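Local coordinates for DUF1491 domain-containing protein (Caulobacter crescentus, PDB 4GOQ) that is of unknown function but belongs to the DUF1491 family and folds into a five-stranded mixed beta sheet with two helices, at residues A[52-57]-A[62-67]; A[7-12]-A[35-40]; A[95-98]-A[102-105]. All coordinates share one frame; numbering follows the deposited sequence.

Contact 1 of 3, residues A[52-57]-A[62-67]; sequences FSEATR and RFWMQP. With GOL (glycerol), chain G.
Glu54 and Arg62 form a salt bridge across the two strands of a beta hairpin, with Glu54 OE1 2.8 Å from Arg62 NE. The carboxylate comes over one face of the guanidinium, the two planes 88° apart, because the arginine chain bends at chi2 (81°) and chi3 (73°), bringing the group diagonally across the hairpin to Glu54. A glycerol, probably from the crystallisation liquor, gives a second bond to the same carboxylate oxygen, from its O2 to Glu54 OE1 at 2.7 Å.

Beneath these side chains the backbones pair antiparallel. Ser53 and Met65 form one hydrogen-bonded pair, in which Ser53 N to Met65 O and Met65 N to Ser53 O are each 2.9 Å, and Ala55 and Phe63 form another. Glu54 faces Trp64 in the non-hydrogen-bonded pair between them, and the aliphatic Glu54 CG lies 3.6 Å from Trp64 CZ3. The glutamate thus packs its methylene carbons against the indole while its carboxylate meets charge. Trp64 NE1 is taken up by Glu106, outside the hairpin.

On the other side of the sheet a small residue suits position 55: the methyl Ala55 CB sits over the face of the Phe63 ring as a CH-pi contact, 3.8 Å from its centroid.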
loop_
_atom_site.group_PDB
_atom_site.type_symbol
_atom_site.label_atom_id
_atom_site.label_comp_id
_atom_site.label_asym_id
_atom_site.label_seq_id
_atom_site.Cartn_x
_atom_site.Cartn_y
_atom_site.Cartn_z
ATOM N N PHE A 52 2.726 -2.104 -3.382
ATOM C CA PHE A 52 2.121 -3.375 -3.017
ATOM C C PHE A 52 0.616 -3.340 -3.297
ATOM O O PHE A 52 -0.043 -2.349 -2.965
ATOM C CB PHE A 52 2.390 -3.695 -1.511
ATOM C CG PHE A 52 3.855 -3.817 -1.147
ATOM C CD1 PHE A 52 4.558 -4.990 -1.404
ATOM C CD2 PHE A 52 4.528 -2.765 -0.536
ATOM C CE1 PHE A 52 5.908 -5.106 -1.063
ATOM C CE2 PHE A 52 5.872 -2.890 -0.178
ATOM C CZ PHE A 52 6.560 -4.052 -0.459
ATOM N N SER A 53 0.096 -4.396 -3.941
ATOM C CA SER A 53 -1.333 -4.610 -4.200
ATOM C C SER A 53 -1.752 -5.970 -3.620
ATOM O O SER A 53 -0.918 -6.838 -3.343
ATOM C CB SER A 53 -1.691 -4.508 -5.680
ATOM O OG SER A 53 -1.106 -5.568 -6.424
ATOM N N GLU A 54 -3.050 -6.137 -3.415
ATOM C CA GLU A 54 -3.609 -7.335 -2.791
ATOM C C GLU A 54 -3.695 -8.523 -3.723
ATOM O O GLU A 54 -4.061 -8.391 -4.882
ATOM C CB GLU A 54 -5.006 -7.027 -2.263
ATOM C CG GLU A 54 -5.050 -5.906 -1.249
ATOM C CD GLU A 54 -6.438 -5.604 -0.719
ATOM O OE1 GLU A 54 -7.009 -6.438 0.019
ATOM O OE2 GLU A 54 -6.961 -4.523 -1.046
ATOM N N ALA A 55 -3.389 -9.696 -3.200
ATOM C CA ALA A 55 -3.516 -10.964 -3.906
ATOM C C ALA A 55 -4.009 -12.025 -2.933
ATOM O O ALA A 55 -4.075 -11.764 -1.728
ATOM C CB ALA A 55 -2.196 -11.379 -4.534
ATOM N N THR A 56 -4.383 -13.211 -3.457
ATOM C CA THR A 56 -4.871 -14.327 -2.638
ATOM C C THR A 56 -4.264 -15.649 -3.068
ATOM O O THR A 56 -3.984 -15.868 -4.256
ATOM C CB THR A 56 -6.397 -14.462 -2.705
ATOM O OG1 THR A 56 -6.771 -14.567 -4.079
ATOM C CG2 THR A 56 -7.142 -13.317 -2.013
ATOM N N ARG A 57 -4.120 -16.550 -2.093
ATOM C CA ARG A 57 -3.630 -17.903 -2.317
ATOM C C ARG A 57 -4.844 -18.797 -2.614
ATOM O O ARG A 57 -5.976 -18.420 -2.271
ATOM C CB ARG A 57 -2.853 -18.379 -1.070
ATOM C CG ARG A 57 -1.471 -17.733 -0.923
ATOM C CD ARG A 57 -0.361 -18.689 -1.321
ATOM N NE ARG A 57 -0.344 -19.864 -0.450
ATOM C CZ ARG A 57 0.581 -20.814 -0.474
ATOM N NH1 ARG A 57 1.599 -20.740 -1.323
ATOM N NH2 ARG A 57 0.498 -21.849 0.350
ATOM N N ARG A 62 -4.805 -13.847 2.336
ATOM C CA ARG A 62 -4.374 -12.587 1.734
ATOM C C ARG A 62 -2.873 -12.398 1.858
ATOM O O ARG A 62 -2.288 -12.646 2.921
ATOM C CB ARG A 62 -5.109 -11.393 2.377
ATOM C CG ARG A 62 -4.591 -9.999 1.963
ATOM C CD ARG A 62 -5.102 -9.496 0.616
ATOM N NE ARG A 62 -6.508 -9.091 0.689
ATOM C CZ ARG A 62 -7.435 -9.424 -0.202
ATOM N NH1 ARG A 62 -7.111 -10.137 -1.271
ATOM N NH2 ARG A 62 -8.686 -9.010 -0.053
ATOM N N PHE A 63 -2.257 -11.913 0.766
ATOM C CA PHE A 63 -0.848 -11.563 0.745
ATOM C C PHE A 63 -0.658 -10.337 -0.160
ATOM O O PHE A 63 -1.593 -9.910 -0.850
ATOM C CB PHE A 63 0.034 -12.754 0.341
ATOM C CG PHE A 63 0.055 -13.137 -1.130
ATOM C CD1 PHE A 63 -0.851 -14.064 -1.639
ATOM C CD2 PHE A 63 1.031 -12.635 -1.981
ATOM C CE1 PHE A 63 -0.810 -14.435 -2.993
ATOM C CE2 PHE A 63 1.058 -12.991 -3.332
ATOM C CZ PHE A 63 0.161 -13.920 -3.819
ATOM N N TRP A 64 0.511 -9.724 -0.077
ATOM C CA TRP A 64 0.811 -8.541 -0.894
ATOM C C TRP A 64 1.809 -8.873 -2.002
ATOM O O TRP A 64 2.832 -9.506 -1.765
ATOM C CB TRP A 64 1.340 -7.399 -0.014
ATOM C CG TRP A 64 0.321 -6.938 0.992
ATOM C CD1 TRP A 64 0.115 -7.434 2.246
ATOM C CD2 TRP A 64 -0.702 -5.956 0.771
ATOM N NE1 TRP A 64 -0.948 -6.777 2.849
ATOM C CE2 TRP A 64 -1.458 -5.857 1.962
ATOM C CE3 TRP A 64 -1.007 -5.097 -0.302
ATOM C CZ2 TRP A 64 -2.566 -5.003 2.071
ATOM C CZ3 TRP A 64 -2.086 -4.236 -0.186
ATOM C CH2 TRP A 64 -2.826 -4.159 1.002
HETATM N N MSE A 65 1.493 -8.455 -3.210
HETATM C CA MSE A 65 2.327 -8.671 -4.395
HETATM C C MSE A 65 2.800 -7.308 -4.883
HETATM O O MSE A 65 2.182 -6.305 -4.522
HETATM C CB MSE A 65 1.558 -9.458 -5.503
HETATM C CG MSE A 65 0.305 -8.748 -6.069
HETATM SE SE MSE A 65 -0.688 -9.753 -7.479
HETATM C CE MSE A 65 -1.565 -8.286 -8.329
ATOM N N GLN A 66 3.854 -7.261 -5.707
ATOM C CA GLN A 66 4.334 -6.009 -6.322
ATOM C C GLN A 66 3.909 -6.056 -7.777
ATOM O O GLN A 66 4.421 -6.880 -8.534
ATOM C CB GLN A 66 5.846 -5.803 -6.154
ATOM C CG GLN A 66 6.214 -5.625 -4.681
ATOM C CD GLN A 66 7.692 -5.478 -4.506
ATOM O OE1 GLN A 66 8.308 -4.579 -5.069
ATOM N NE2 GLN A 66 8.297 -6.367 -3.730
ATOM N N PRO A 67 2.868 -5.282 -8.148
ATOM C CA PRO A 67 2.353 -5.357 -9.534
ATOM C C PRO A 67 3.234 -4.630 -10.548
ATOM O O PRO A 67 3.049 -4.774 -11.757
ATOM C CB PRO A 67 0.988 -4.685 -9.427
ATOM C CG PRO A 67 1.150 -3.681 -8.321
ATOM C CD PRO A 67 2.120 -4.290 -7.336
HETATM C C1 GOL G . -5.677 -6.305 3.129
HETATM O O1 GOL G . -5.496 -7.689 3.375
HETATM C C2 GOL G . -7.111 -5.913 3.383
HETATM O O2 GOL G . -7.964 -6.658 2.513
HETATM C C3 GOL G . -7.290 -4.436 3.120
HETATM O O3 GOL G . -8.631 -4.050 3.377
#

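Contact 2 of 3, residues A[7-12]-A[35-40]; sequences DIWVAA and GAVLVK
Val37, against which Trp9 and Val10 of the helix rest, is fixed at its backbone by a hydrogen bond from Val37 N to Glu54 OE2 on the neighbouring strand. Trp9 has its own polar tie: NE1 donates to Glu106 OE2. With the indole nitrogen satisfied in this way, the benzo end meets the valines through apolar contacts alone. No hydrogen bond joins the helix to the strand.

The indole reaches the strand because Trp9 CG stands anti to the backbone N (chi1 -178°), and it meets the two valines at different atoms. Trp9 CZ3 lies 3.9 Å from Val37 CG1, a methyl that approaches the ring obliquely. Val39 CG2 lies at the ring's edge, near its plane, 4.3 Å from Trp9 CH2.

Here helix 6-19 packs on one face of the mixed sheet, as in an alpha+beta fold, its segment nearly parallel to strand 37-40 (15°) with the axes 11.2 Å apart. Strand alternation sends Val37 and Val39 to this helix and Lys40 to the opposite face, where NZ is gripped by the carboxylates of Asp77, Glu73 and Glu94. Valine suits the inner positions, being beta-branched and at home in a strand, with two methyls to offer the helix.

The two methyls of Val37 divide the work: CG1 serves the indole, whereas Val37 CG2 meets Val10 CG2 at 4.2 Å. Val10, buried and compact, also reaches Trp91 and Val93 on the next strand.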
loop_
_atom_site.group_PDB
_atom_site.type_symbol
_atom_site.label_atom_id
_atom_site.label_comp_id
_atom_site.label_asym_id
_atom_site.label_seq_id
_atom_site.Cartn_x
_atom_site.Cartn_y
_atom_site.Cartn_z
ATOM N N ASP A 7 -11.559 0.758 5.707
ATOM C CA ASP A 7 -11.160 1.945 6.476
ATOM C C ASP A 7 -10.627 1.557 7.863
ATOM O O ASP A 7 -9.726 2.212 8.365
ATOM C CB ASP A 7 -12.330 2.960 6.582
ATOM C CG ASP A 7 -13.483 2.529 7.472
ATOM O OD1 ASP A 7 -13.933 1.375 7.345
ATOM O OD2 ASP A 7 -13.976 3.370 8.249
ATOM N N ILE A 8 -11.152 0.468 8.466
ATOM C CA ILE A 8 -10.648 -0.022 9.771
ATOM C C ILE A 8 -9.194 -0.518 9.593
ATOM O O ILE A 8 -8.309 -0.220 10.399
ATOM C CB ILE A 8 -11.599 -1.117 10.325
ATOM C CG1 ILE A 8 -12.984 -0.486 10.688
ATOM C CG2 ILE A 8 -11.003 -1.812 11.580
ATOM C CD1 ILE A 8 -14.088 -1.505 11.064
ATOM N N TRP A 9 -8.980 -1.302 8.567
ATOM C CA TRP A 9 -7.669 -1.860 8.240
ATOM C C TRP A 9 -6.667 -0.720 7.915
ATOM O O TRP A 9 -5.503 -0.758 8.338
ATOM C CB TRP A 9 -7.834 -2.842 7.059
ATOM C CG TRP A 9 -6.541 -3.510 6.657
ATOM C CD1 TRP A 9 -6.068 -4.722 7.096
ATOM C CD2 TRP A 9 -5.513 -2.949 5.828
ATOM N NE1 TRP A 9 -4.816 -4.962 6.554
ATOM C CE2 TRP A 9 -4.449 -3.881 5.783
ATOM C CE3 TRP A 9 -5.393 -1.740 5.098
ATOM C CZ2 TRP A 9 -3.274 -3.638 5.056
ATOM C CZ3 TRP A 9 -4.220 -1.489 4.398
ATOM C CH2 TRP A 9 -3.193 -2.446 4.346
ATOM N N VAL A 10 -7.114 0.290 7.159
ATOM C CA VAL A 10 -6.258 1.429 6.808
ATOM C C VAL A 10 -5.889 2.219 8.085
ATOM O O VAL A 10 -4.714 2.565 8.252
ATOM C CB VAL A 10 -6.872 2.325 5.691
ATOM C CG1 VAL A 10 -6.022 3.580 5.452
ATOM C CG2 VAL A 10 -7.026 1.535 4.377
ATOM N N ALA A 11 -6.855 2.428 9.009
ATOM C CA ALA A 11 -6.601 3.124 10.284
ATOM C C ALA A 11 -5.521 2.390 11.089
ATOM O O ALA A 11 -4.644 3.033 11.677
ATOM C CB ALA A 11 -7.893 3.256 11.101
ATOM N N ALA A 12 -5.565 1.048 11.103
ATOM C CA ALA A 12 -4.561 0.267 11.825
ATOM C C ALA A 12 -3.175 0.436 11.170
ATOM O O ALA A 12 -2.169 0.538 11.868
ATOM C CB ALA A 12 -4.951 -1.210 11.839
ATOM N N GLY A 35 -13.328 -1.401 -0.536
ATOM C CA GLY A 35 -12.341 -0.931 -1.497
ATOM C C GLY A 35 -11.003 -1.638 -1.373
ATOM O O GLY A 35 -10.524 -1.917 -0.260
ATOM N N ALA A 36 -10.384 -1.932 -2.528
ATOM C CA ALA A 36 -9.036 -2.505 -2.577
ATOM C C ALA A 36 -8.029 -1.468 -2.091
ATOM O O ALA A 36 -8.358 -0.289 -2.030
ATOM C CB ALA A 36 -8.709 -2.910 -3.994
ATOM N N VAL A 37 -6.795 -1.878 -1.790
ATOM C CA VAL A 37 -5.758 -0.971 -1.291
ATOM C C VAL A 37 -4.442 -1.151 -2.058
ATOM O O VAL A 37 -4.028 -2.280 -2.314
ATOM C CB VAL A 37 -5.489 -1.161 0.240
ATOM C CG1 VAL A 37 -4.443 -0.164 0.750
ATOM C CG2 VAL A 37 -6.769 -1.041 1.076
ATOM N N LEU A 38 -3.805 -0.017 -2.418
ATOM C CA LEU A 38 -2.448 0.056 -2.943
ATOM C C LEU A 38 -1.605 0.680 -1.865
ATOM O O LEU A 38 -1.971 1.731 -1.360
ATOM C CB LEU A 38 -2.320 0.911 -4.227
ATOM C CG LEU A 38 -2.769 0.368 -5.564
ATOM C CD1 LEU A 38 -2.320 1.334 -6.681
ATOM C CD2 LEU A 38 -2.195 -1.042 -5.842
ATOM N N VAL A 39 -0.460 0.087 -1.539
ATOM C CA VAL A 39 0.439 0.671 -0.551
ATOM C C VAL A 39 1.751 1.020 -1.239
ATOM O O VAL A 39 2.383 0.142 -1.813
ATOM C CB VAL A 39 0.675 -0.258 0.673
ATOM C CG1 VAL A 39 1.675 0.361 1.657
ATOM C CG2 VAL A 39 -0.638 -0.592 1.367
ATOM N N LYS A 40 2.142 2.294 -1.177
ATOM C CA LYS A 40 3.417 2.780 -1.710
ATOM C C LYS A 40 4.359 2.979 -0.538
ATOM O O LYS A 40 4.116 3.852 0.281
ATOM C CB LYS A 40 3.210 4.094 -2.473
ATOM C CG LYS A 40 4.506 4.628 -3.116
ATOM C CD LYS A 40 4.156 6.006 -3.733
ATOM C CE LYS A 40 5.315 6.709 -4.318
ATOM N NZ LYS A 40 4.965 8.136 -4.604
#

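Contact 3 of 3, residues A[95-98]-A[102-105]; sequences IEDR and HFLT
Ile95, near the end of strand 91-97 of the mixed sheet, meets His102 and Phe103 in the loop that turns back beside the sheet after this strand. Its two branches go to different partners. The longer one carries CD1 to 3.4 Å from the backbone oxygen His102 O, while the methyl CG2 lies 3.9 Å from Phe103 CD2, at the edge of the ring and near its plane. A branched aliphatic residue is apt here, since it can fill in against the loop and at the same time touch Leu13 of helix 6-19.

Glu96 points away from the loop, as the alternation of a strand requires, and Asp97 turns to it again. Its carboxylate oxygen OD1 comes near the plane of the Phe103 ring at the edge, 3.9 Å from CZ, with the carboxylate turned 78° against the ring. An acidic oxygen beside the ring's C-H rim is probably a mildly favourable electrostatic arrangement. The stronger partners of Asp97 lie in the intervening turn: OD1 makes a salt bridge with Arg101 and OD2 accepts from Asp99 N, the bond of an Asx turn.

Phe103 has a left-handed helical backbone conformation, which swings the chain sharply at this point, and its ring also touches Ala17 of helix 6-19. The twist is accompanied by a local side-chain bond: Leu104 N donates to His102 ND1, 3.0 Å away at an N-H...acceptor angle of 159°, arriving only 7° out of the imidazole plane.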
loop_
_atom_site.group_PDB
_atom_site.type_symbol
_atom_site.label_atom_id
_atom_site.label_comp_id
_atom_site.label_asym_id
_atom_site.label_seq_id
_atom_site.Cartn_x
_atom_site.Cartn_y
_atom_site.Cartn_z
ATOM N N ILE A 95 3.528 5.508 2.513
ATOM C CA ILE A 95 4.282 5.421 3.749
ATOM C C ILE A 95 5.723 5.803 3.439
ATOM O O ILE A 95 6.351 5.204 2.566
ATOM C CB ILE A 95 4.163 4.005 4.391
ATOM C CG1 ILE A 95 2.672 3.668 4.772
ATOM C CG2 ILE A 95 5.100 3.884 5.606
ATOM C CD1 ILE A 95 2.425 2.277 5.099
ATOM N N GLU A 96 6.237 6.791 4.159
ATOM C CA GLU A 96 7.597 7.261 4.012
ATOM C C GLU A 96 8.348 6.920 5.282
ATOM O O GLU A 96 8.024 7.414 6.362
ATOM C CB GLU A 96 7.628 8.752 3.698
ATOM C CG GLU A 96 7.391 9.070 2.233
ATOM C CD GLU A 96 7.381 10.551 1.914
ATOM O OE1 GLU A 96 6.343 11.207 2.156
ATOM O OE2 GLU A 96 8.412 11.056 1.413
ATOM N N ASP A 97 9.306 6.006 5.166
ATOM C CA ASP A 97 10.024 5.518 6.322
ATOM C C ASP A 97 11.516 5.499 6.066
ATOM O O ASP A 97 11.950 5.172 4.958
ATOM C CB ASP A 97 9.523 4.104 6.684
ATOM C CG ASP A 97 10.189 3.506 7.910
ATOM O OD1 ASP A 97 10.013 4.067 9.020
ATOM O OD2 ASP A 97 10.865 2.467 7.766
ATOM N N ARG A 98 12.295 5.843 7.110
ATOM C CA ARG A 98 13.754 5.868 7.110
ATOM C C ARG A 98 14.337 4.512 6.679
ATOM O O ARG A 98 15.371 4.491 6.024
ATOM C CB ARG A 98 14.268 6.238 8.507
ATOM N N HIS A 102 7.139 -1.235 5.259
ATOM C CA HIS A 102 5.781 -1.094 4.757
ATOM C C HIS A 102 4.732 -1.239 5.892
ATOM O O HIS A 102 3.567 -0.903 5.659
ATOM C CB HIS A 102 5.509 -2.101 3.624
ATOM C CG HIS A 102 5.911 -3.499 3.994
ATOM N ND1 HIS A 102 5.233 -4.214 4.946
ATOM C CD2 HIS A 102 6.956 -4.239 3.550
ATOM C CE1 HIS A 102 5.851 -5.380 5.036
ATOM N NE2 HIS A 102 6.902 -5.440 4.215
ATOM N N PHE A 103 5.119 -1.779 7.097
ATOM C CA PHE A 103 4.224 -1.971 8.267
ATOM C C PHE A 103 3.013 -2.894 7.978
ATOM O O PHE A 103 2.019 -2.879 8.715
ATOM C CB PHE A 103 3.733 -0.602 8.814
ATOM C CG PHE A 103 4.895 0.253 9.275
ATOM C CD1 PHE A 103 5.477 0.054 10.524
ATOM C CD2 PHE A 103 5.452 1.213 8.433
ATOM C CE1 PHE A 103 6.554 0.848 10.946
ATOM C CE2 PHE A 103 6.530 2.002 8.857
ATOM C CZ PHE A 103 7.069 1.817 10.110
ATOM N N LEU A 104 3.105 -3.709 6.927
ATOM C CA LEU A 104 2.015 -4.638 6.593
ATOM C C LEU A 104 2.122 -5.873 7.460
ATOM O O LEU A 104 3.224 -6.398 7.621
ATOM C CB LEU A 104 2.073 -5.019 5.098
ATOM C CG LEU A 104 1.876 -3.831 4.120
ATOM C CD1 LEU A 104 2.284 -4.209 2.689
ATOM C CD2 LEU A 104 0.454 -3.274 4.213
ATOM N N THR A 105 0.996 -6.370 7.988
ATOM C CA THR A 105 1.058 -7.578 8.852
ATOM C C THR A 105 0.913 -8.868 8.048
ATOM O O THR A 105 1.362 -9.913 8.510
ATOM C CB THR A 105 0.029 -7.538 9.978
ATOM O OG1 THR A 105 -1.292 -7.569 9.434
ATOM C CG2 THR A 105 0.206 -6.340 10.889
#

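The three contacts follow one another in sequence yet share one sheet, strand 37-43 running between the strands of the other two. Phe52 N to Val39 O (2.8 Å) sews contact 1 to contact 2, and Lys40 O to Ile95 N (2.8 Å) sews contact 2 to contact 3. Their centres are about 13 Å (1 and 2), 12 Å (2 and 3) and 16 Å (1 and 3) apart. The side chains also merge: Trp64 CZ2 lies 3.4 Å from Trp9 CZ2, and Leu104 CD2 lies 3.7 Å from Trp9 CH2. The glycerol lies beside both tryptophans, which may mark a small pocket, although no function is known for it.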